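Local atomic coordinates of endonuclease and methylase LlaGI (Lactococcus lactis, PDB entry 5FFJ), a protein that recognises specific DNA sequences as a Type ISP restriction-modification enzyme, probably coupling a helicase-like ATPase and an adenine methyltransferase to DNA cleavage. Residues Q1209-D1221 against R1227-Y1239. Residues are numbered along the deposited sequence; the frame is centred on the assembly and turned at random.
Sequences QARNLPRFTYETD and RTDNIVSDDEFYY. With nucleotides of chain B.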
loop_
_atom_site.group_PDB
_atom_site.type_symbol
_atom_site.label_atom_id
_atom_site.label_comp_id
_atom_site.label_asym_id
_atom_site.label_seq_id
_atom_site.Cartn_x
_atom_site.Cartn_y
_atom_site.Cartn_z
ATOM N N GLN A 1209 -20.230 -11.197 -9.789
ATOM C CA GLN A 1209 -20.618 -12.597 -9.646
ATOM C C GLN A 1209 -21.761 -12.911 -10.611
ATOM O O GLN A 1209 -22.874 -12.414 -10.453
ATOM C CB GLN A 1209 -21.025 -12.916 -8.201
ATOM C CG GLN A 1209 -22.074 -11.986 -7.605
ATOM C CD GLN A 1209 -21.476 -10.770 -6.926
ATOM O OE1 GLN A 1209 -20.359 -10.357 -7.231
ATOM N NE2 GLN A 1209 -22.216 -10.196 -5.985
ATOM N N ALA A 1210 -21.477 -13.724 -11.623
ATOM C CA ALA A 1210 -22.458 -14.005 -12.668
ATOM C C ALA A 1210 -22.937 -15.446 -12.618
ATOM O O ALA A 1210 -22.138 -16.383 -12.605
ATOM C CB ALA A 1210 -21.879 -13.700 -14.040
ATOM N N ARG A 1211 -24.254 -15.604 -12.592
ATOM C CA ARG A 1211 -24.882 -16.911 -12.695
ATOM C C ARG A 1211 -25.268 -17.137 -14.152
ATOM O O ARG A 1211 -25.555 -16.178 -14.874
ATOM C CB ARG A 1211 -26.115 -16.998 -11.788
ATOM C CG ARG A 1211 -26.002 -16.222 -10.472
ATOM C CD ARG A 1211 -24.942 -16.838 -9.558
ATOM N NE ARG A 1211 -24.482 -15.897 -8.532
ATOM C CZ ARG A 1211 -24.303 -16.186 -7.246
ATOM N NH1 ARG A 1211 -24.546 -17.404 -6.776
ATOM N NH2 ARG A 1211 -23.877 -15.240 -6.417
ATOM N N ASN A 1212 -25.260 -18.391 -14.590
ATOM C CA ASN A 1212 -25.741 -18.725 -15.924
ATOM C C ASN A 1212 -26.700 -19.903 -15.875
ATOM O O ASN A 1212 -26.637 -20.739 -14.970
ATOM C CB ASN A 1212 -24.578 -19.026 -16.876
ATOM C CG ASN A 1212 -23.722 -20.181 -16.412
ATOM O OD1 ASN A 1212 -24.033 -21.342 -16.678
ATOM N ND2 ASN A 1212 -22.628 -19.870 -15.724
ATOM N N LEU A 1213 -27.590 -19.948 -16.858
ATOM C CA LEU A 1213 -28.665 -20.925 -16.896
ATOM C C LEU A 1213 -28.577 -21.750 -18.175
ATOM O O LEU A 1213 -29.138 -21.364 -19.201
ATOM C CB LEU A 1213 -30.014 -20.212 -16.796
ATOM C CG LEU A 1213 -30.165 -19.424 -15.492
ATOM C CD1 LEU A 1213 -31.139 -18.279 -15.651
ATOM C CD2 LEU A 1213 -30.605 -20.349 -14.368
ATOM N N PRO A 1214 -27.868 -22.889 -18.120
ATOM C CA PRO A 1214 -27.588 -23.661 -19.335
ATOM C C PRO A 1214 -28.831 -24.274 -19.965
ATOM O O PRO A 1214 -29.791 -24.603 -19.269
ATOM C CB PRO A 1214 -26.637 -24.754 -18.841
ATOM C CG PRO A 1214 -26.971 -24.921 -17.411
ATOM C CD PRO A 1214 -27.343 -23.557 -16.916
ATOM N N ARG A 1215 -28.797 -24.418 -21.285
ATOM C CA ARG A 1215 -29.880 -25.052 -22.023
ATOM C C ARG A 1215 -29.729 -26.565 -21.953
ATOM O O ARG A 1215 -30.718 -27.299 -21.960
ATOM C CB ARG A 1215 -29.882 -24.577 -23.478
ATOM C CG ARG A 1215 -30.904 -25.260 -24.378
ATOM C CD ARG A 1215 -32.330 -24.969 -23.941
ATOM N NE ARG A 1215 -33.310 -25.588 -24.831
ATOM C CZ ARG A 1215 -33.715 -26.853 -24.745
ATOM N NH1 ARG A 1215 -33.229 -27.656 -23.807
ATOM N NH2 ARG A 1215 -34.612 -27.320 -25.603
ATOM N N PHE A 1216 -28.480 -27.016 -21.875
ATOM C CA PHE A 1216 -28.167 -28.439 -21.855
ATOM C C PHE A 1216 -27.184 -28.784 -20.742
ATOM O O PHE A 1216 -26.410 -27.937 -20.296
ATOM C CB PHE A 1216 -27.574 -28.875 -23.197
ATOM C CG PHE A 1216 -28.500 -28.695 -24.366
ATOM C CD1 PHE A 1216 -29.815 -29.117 -24.302
ATOM C CD2 PHE A 1216 -28.045 -28.111 -25.536
ATOM C CE1 PHE A 1216 -30.662 -28.954 -25.383
ATOM C CE2 PHE A 1216 -28.885 -27.945 -26.616
ATOM C CZ PHE A 1216 -30.195 -28.368 -26.540
ATOM N N THR A 1217 -27.229 -30.037 -20.301
ATOM C CA THR A 1217 -26.199 -30.597 -19.434
ATOM C C THR A 1217 -25.710 -31.903 -20.045
ATOM O O THR A 1217 -26.490 -32.635 -20.654
ATOM C CB THR A 1217 -26.714 -30.846 -18.012
ATOM O OG1 THR A 1217 -27.967 -31.540 -18.066
ATOM C CG2 THR A 1217 -26.897 -29.529 -17.278
ATOM N N TYR A 1218 -24.420 -32.190 -19.881
ATOM C CA TYR A 1218 -23.799 -33.343 -20.528
ATOM C C TYR A 1218 -23.312 -34.385 -19.525
ATOM O O TYR A 1218 -23.177 -34.107 -18.333
ATOM C CB TYR A 1218 -22.630 -32.890 -21.405
ATOM C CG TYR A 1218 -23.057 -32.157 -22.653
ATOM C CD1 TYR A 1218 -23.341 -32.849 -23.821
ATOM C CD2 TYR A 1218 -23.178 -30.774 -22.664
ATOM C CE1 TYR A 1218 -23.731 -32.189 -24.964
ATOM C CE2 TYR A 1218 -23.570 -30.102 -23.806
ATOM C CZ TYR A 1218 -23.846 -30.816 -24.953
ATOM O OH TYR A 1218 -24.236 -30.157 -26.095
ATOM N N GLU A 1219 -23.043 -35.585 -20.031
ATOM C CA GLU A 1219 -22.616 -36.704 -19.204
ATOM C C GLU A 1219 -21.597 -37.578 -19.926
ATOM O O GLU A 1219 -21.722 -37.836 -21.123
ATOM C CB GLU A 1219 -23.822 -37.548 -18.795
ATOM C CG GLU A 1219 -24.279 -37.335 -17.361
ATOM C CD GLU A 1219 -25.554 -38.092 -17.039
ATOM O OE1 GLU A 1219 -26.203 -38.601 -17.978
ATOM O OE2 GLU A 1219 -25.906 -38.180 -15.844
ATOM N N THR A 1220 -20.591 -38.029 -19.182
ATOM C CA THR A 1220 -19.599 -38.964 -19.697
ATOM C C THR A 1220 -19.649 -40.255 -18.886
ATOM O O THR A 1220 -19.226 -40.287 -17.727
ATOM C CB THR A 1220 -18.179 -38.373 -19.644
ATOM O OG1 THR A 1220 -17.827 -38.086 -18.284
ATOM C CG2 THR A 1220 -18.096 -37.095 -20.477
ATOM N N ASP A 1221 -20.175 -41.312 -19.496
ATOM C CA ASP A 1221 -20.350 -42.591 -18.814
ATOM C C ASP A 1221 -20.148 -43.767 -19.769
ATOM O O ASP A 1221 -19.608 -43.606 -20.864
ATOM C CB ASP A 1221 -21.740 -42.667 -18.180
ATOM N N ARG A 1227 -26.328 -35.895 -23.820
ATOM C CA ARG A 1227 -27.087 -34.649 -23.893
ATOM C C ARG A 1227 -28.388 -34.746 -23.105
ATOM O O ARG A 1227 -29.158 -35.691 -23.276
ATOM C CB ARG A 1227 -27.387 -34.295 -25.352
ATOM C CG ARG A 1227 -27.106 -32.847 -25.722
ATOM C CD ARG A 1227 -28.305 -31.950 -25.491
ATOM N NE ARG A 1227 -29.423 -32.278 -26.372
ATOM C CZ ARG A 1227 -29.474 -31.971 -27.665
ATOM N NH1 ARG A 1227 -28.463 -31.338 -28.244
ATOM N NH2 ARG A 1227 -30.537 -32.307 -28.383
ATOM N N THR A 1228 -28.626 -33.759 -22.246
ATOM C CA THR A 1228 -29.819 -33.727 -21.412
ATOM C C THR A 1228 -30.447 -32.342 -21.437
ATOM O O THR A 1228 -29.753 -31.333 -21.304
ATOM C CB THR A 1228 -29.502 -34.104 -19.952
ATOM O OG1 THR A 1228 -28.736 -35.314 -19.919
ATOM C CG2 THR A 1228 -30.783 -34.297 -19.161
ATOM N N ASP A 1229 -31.764 -32.297 -21.610
ATOM C CA ASP A 1229 -32.496 -31.040 -21.554
ATOM C C ASP A 1229 -32.540 -30.516 -20.123
ATOM O O ASP A 1229 -33.109 -31.159 -19.242
ATOM C CB ASP A 1229 -33.920 -31.217 -22.089
ATOM C CG ASP A 1229 -33.961 -31.418 -23.592
ATOM O OD1 ASP A 1229 -32.950 -31.130 -24.268
ATOM O OD2 ASP A 1229 -35.014 -31.858 -24.101
ATOM N N ASN A 1230 -31.933 -29.354 -19.897
ATOM C CA ASN A 1230 -31.963 -28.720 -18.583
ATOM C C ASN A 1230 -33.232 -27.891 -18.399
ATOM O O ASN A 1230 -33.459 -27.316 -17.335
ATOM C CB ASN A 1230 -30.729 -27.837 -18.378
ATOM C CG ASN A 1230 -30.573 -27.376 -16.937
ATOM O OD1 ASN A 1230 -30.697 -28.168 -16.002
ATOM N ND2 ASN A 1230 -30.312 -26.086 -16.753
ATOM N N ILE A 1231 -34.055 -27.836 -19.441
ATOM C CA ILE A 1231 -35.301 -27.080 -19.411
ATOM C C ILE A 1231 -36.274 -27.726 -20.392
ATOM O O ILE A 1231 -35.849 -28.382 -21.340
ATOM C CB ILE A 1231 -35.067 -25.591 -19.763
ATOM C CG1 ILE A 1231 -36.367 -24.789 -19.641
ATOM C CG2 ILE A 1231 -34.485 -25.459 -21.162
ATOM C CD1 ILE A 1231 -36.161 -23.289 -19.712
ATOM N N VAL A 1232 -37.571 -27.550 -20.158
ATOM C CA VAL A 1232 -38.598 -28.217 -20.958
ATOM C C VAL A 1232 -38.393 -28.038 -22.461
ATOM O O VAL A 1232 -38.151 -29.010 -23.177
ATOM C CB VAL A 1232 -40.006 -27.702 -20.604
ATOM C CG1 VAL A 1232 -41.057 -28.374 -21.483
ATOM C CG2 VAL A 1232 -40.311 -27.950 -19.135
ATOM N N SER A 1233 -38.494 -26.796 -22.928
ATOM C CA SER A 1233 -38.487 -26.505 -24.358
ATOM C C SER A 1233 -37.701 -25.242 -24.704
ATOM O O SER A 1233 -37.381 -24.436 -23.828
ATOM C CB SER A 1233 -39.925 -26.357 -24.858
ATOM O OG SER A 1233 -40.602 -25.343 -24.134
ATOM N N ASP A 1234 -37.394 -25.081 -25.988
ATOM C CA ASP A 1234 -36.804 -23.845 -26.488
ATOM C C ASP A 1234 -37.727 -22.667 -26.198
ATOM O O ASP A 1234 -37.272 -21.587 -25.827
ATOM C CB ASP A 1234 -36.536 -23.934 -27.995
ATOM C CG ASP A 1234 -35.322 -24.777 -28.327
ATOM O OD1 ASP A 1234 -34.972 -25.667 -27.525
ATOM O OD2 ASP A 1234 -34.718 -24.549 -29.396
ATOM N N ASP A 1235 -39.028 -22.887 -26.372
ATOM C CA ASP A 1235 -40.019 -21.841 -26.152
ATOM C C ASP A 1235 -39.955 -21.314 -24.723
ATOM O O ASP A 1235 -40.016 -20.106 -24.497
ATOM C CB ASP A 1235 -41.425 -22.360 -26.462
ATOM C CG ASP A 1235 -41.715 -22.407 -27.951
ATOM O OD1 ASP A 1235 -40.753 -22.465 -28.746
ATOM O OD2 ASP A 1235 -42.907 -22.386 -28.326
ATOM N N GLU A 1236 -39.825 -22.222 -23.762
ATOM C CA GLU A 1236 -39.715 -21.829 -22.361
ATOM C C GLU A 1236 -38.387 -21.123 -22.116
ATOM O O GLU A 1236 -38.319 -20.148 -21.374
ATOM C CB GLU A 1236 -39.838 -23.047 -21.445
ATOM C CG GLU A 1236 -39.936 -22.703 -19.964
ATOM C CD GLU A 1236 -41.185 -21.910 -19.627
ATOM O OE1 GLU A 1236 -42.151 -21.950 -20.420
ATOM O OE2 GLU A 1236 -41.200 -21.243 -18.570
ATOM N N PHE A 1237 -37.335 -21.632 -22.748
ATOM C CA PHE A 1237 -36.001 -21.054 -22.623
ATOM C C PHE A 1237 -35.982 -19.600 -23.079
ATOM O O PHE A 1237 -35.523 -18.719 -22.352
ATOM C CB PHE A 1237 -34.997 -21.873 -23.438
ATOM C CG PHE A 1237 -33.569 -21.451 -23.247
ATOM C CD1 PHE A 1237 -32.857 -21.863 -22.135
ATOM C CD2 PHE A 1237 -32.935 -20.651 -24.184
ATOM C CE1 PHE A 1237 -31.541 -21.482 -21.957
ATOM C CE2 PHE A 1237 -31.619 -20.269 -24.012
ATOM C CZ PHE A 1237 -30.920 -20.687 -22.899
ATOM N N TYR A 1238 -36.485 -19.350 -24.283
ATOM C CA TYR A 1238 -36.486 -18.000 -24.831
ATOM C C TYR A 1238 -37.532 -17.118 -24.155
ATOM O O TYR A 1238 -37.394 -15.895 -24.136
ATOM C CB TYR A 1238 -36.714 -18.038 -26.344
ATOM C CG TYR A 1238 -35.586 -18.714 -27.089
ATOM C CD1 TYR A 1238 -34.295 -18.207 -27.030
ATOM C CD2 TYR A 1238 -35.808 -19.855 -27.845
ATOM C CE1 TYR A 1238 -33.256 -18.820 -27.702
ATOM C CE2 TYR A 1238 -34.773 -20.475 -28.521
ATOM C CZ TYR A 1238 -33.500 -19.952 -28.445
ATOM O OH TYR A 1238 -32.464 -20.561 -29.115
ATOM N N TYR A 1239 -38.570 -17.731 -23.591
ATOM C CA TYR A 1239 -39.549 -16.975 -22.818
ATOM C C TYR A 1239 -38.888 -16.314 -21.619
ATOM O O TYR A 1239 -39.145 -15.148 -21.327
ATOM C CB TYR A 1239 -40.690 -17.862 -22.332
ATOM C CG TYR A 1239 -41.530 -17.175 -21.282
ATOM C CD1 TYR A 1239 -42.261 -16.037 -21.591
ATOM C CD2 TYR A 1239 -41.576 -17.652 -19.979
ATOM C CE1 TYR A 1239 -43.019 -15.395 -20.635
ATOM C CE2 TYR A 1239 -42.337 -17.017 -19.015
ATOM C CZ TYR A 1239 -43.059 -15.890 -19.351
ATOM O OH TYR A 1239 -43.822 -15.252 -18.400
ATOM P P DC B 9 -21.613 -9.701 -0.025
ATOM O OP1 DC B 9 -22.021 -10.574 1.099
ATOM O OP2 DC B 9 -22.649 -8.949 -0.767
ATOM O "O5'" DC B 9 -20.506 -8.652 0.477
ATOM C "C5'" DC B 9 -19.438 -9.092 1.322
ATOM C "C4'" DC B 9 -18.081 -8.656 0.780
ATOM O "O4'" DC B 9 -17.759 -9.420 -0.422
ATOM C "C3'" DC B 9 -17.981 -7.178 0.376
ATOM O "O3'" DC B 9 -16.807 -6.589 0.928
ATOM C "C2'" DC B 9 -17.938 -7.230 -1.148
ATOM C "C1'" DC B 9 -17.213 -8.540 -1.381
ATOM N N1 DC B 9 -17.384 -9.133 -2.764
ATOM C C2 DC B 9 -16.267 -9.617 -3.461
ATOM O O2 DC B 9 -15.148 -9.552 -2.936
ATOM N N3 DC B 9 -16.441 -10.148 -4.700
ATOM C C4 DC B 9 -17.660 -10.204 -5.239
ATOM N N4 DC B 9 -17.783 -10.739 -6.462
ATOM C C5 DC B 9 -18.807 -9.718 -4.548
ATOM C C6 DC B 9 -18.626 -9.198 -3.327
ATOM P P DT B 8 -23.875 -15.356 -1.955
ATOM O OP1 DT B 8 -24.924 -15.338 -0.912
ATOM O OP2 DT B 8 -24.274 -15.322 -3.380
ATOM O "O5'" DT B 8 -22.868 -14.136 -1.705
ATOM C "C5'" DT B 8 -22.020 -14.128 -0.549
ATOM C "C4'" DT B 8 -21.000 -13.002 -0.622
ATOM O "O4'" DT B 8 -19.739 -13.518 -1.161
ATOM C "C3'" DT B 8 -21.376 -11.847 -1.543
ATOM O "O3'" DT B 8 -20.817 -10.620 -1.076
ATOM C "C2'" DT B 8 -20.758 -12.296 -2.855
ATOM C "C1'" DT B 8 -19.423 -12.823 -2.359
ATOM N N1 DT B 8 -18.690 -13.752 -3.306
ATOM C C2 DT B 8 -17.323 -13.887 -3.184
ATOM O O2 DT B 8 -16.664 -13.294 -2.350
ATOM N N3 DT B 8 -16.749 -14.749 -4.074
ATOM C C4 DT B 8 -17.379 -15.473 -5.057
ATOM O O4 DT B 8 -16.760 -16.218 -5.802
ATOM C C5 DT B 8 -18.811 -15.286 -5.144
ATOM C C7 DT B 8 -19.619 -16.019 -6.182
ATOM C C6 DT B 8 -19.391 -14.445 -4.274
#
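R1215 forms a salt-bridge network with D1229 and D1234. Its NH2 donates to D1234 OD1 at 2.6 Å, nearly along the C-O axis, and NE adds a weak bond to the same oxygen; the two planar groups stand 88° apart. R1215 NH1 lies 3.5 Å from D1229 OD1. The chain leaves with CG opposite the backbone N (chi1 175°) and bends at chi2, which lays CD over one face of the F1237 ring, 4.0 Å from its centroid, and against I1231 CG2. Shortened to an alanine, this side chain would probably leave D1229 and D1234 without their shared cation and uncover one face each of F1216 and F1237.

The F1216 ring is sandwiched: R1215 CG covers one face, while R1227 lies across the other, its guanidinium stacked in a cation-pi contact with planes 11° apart and CZ 4.1 Å from the ring centroid.

T1217 and T1228 form the hydrogen-bonded pair of a short antiparallel hairpin, T1217 N to T1228 O at 3.0 Å, the return bond being weak. N1230 N then bonds R1215 O, and N1230 ND2 donates at 3.0 Å to P1214 O, which lies in the plane of the N1230 amide; N1230 OD1 accepts from S1055 OG.

At the far end of 1209-1221, Q1209 OE1 accepts from N4 of DC9 of chain B (2.7 Å) and R1211 NH2 donates to OP2 of DT8 of chain B, consistent with this C-terminal specificity domain reading the DNA sequence. Strand 1210-1214, set between strands 1058-1059 and 1180-1184, leads from the DNA to the hairpin, beside which helix 1234-1243 packs through F1237.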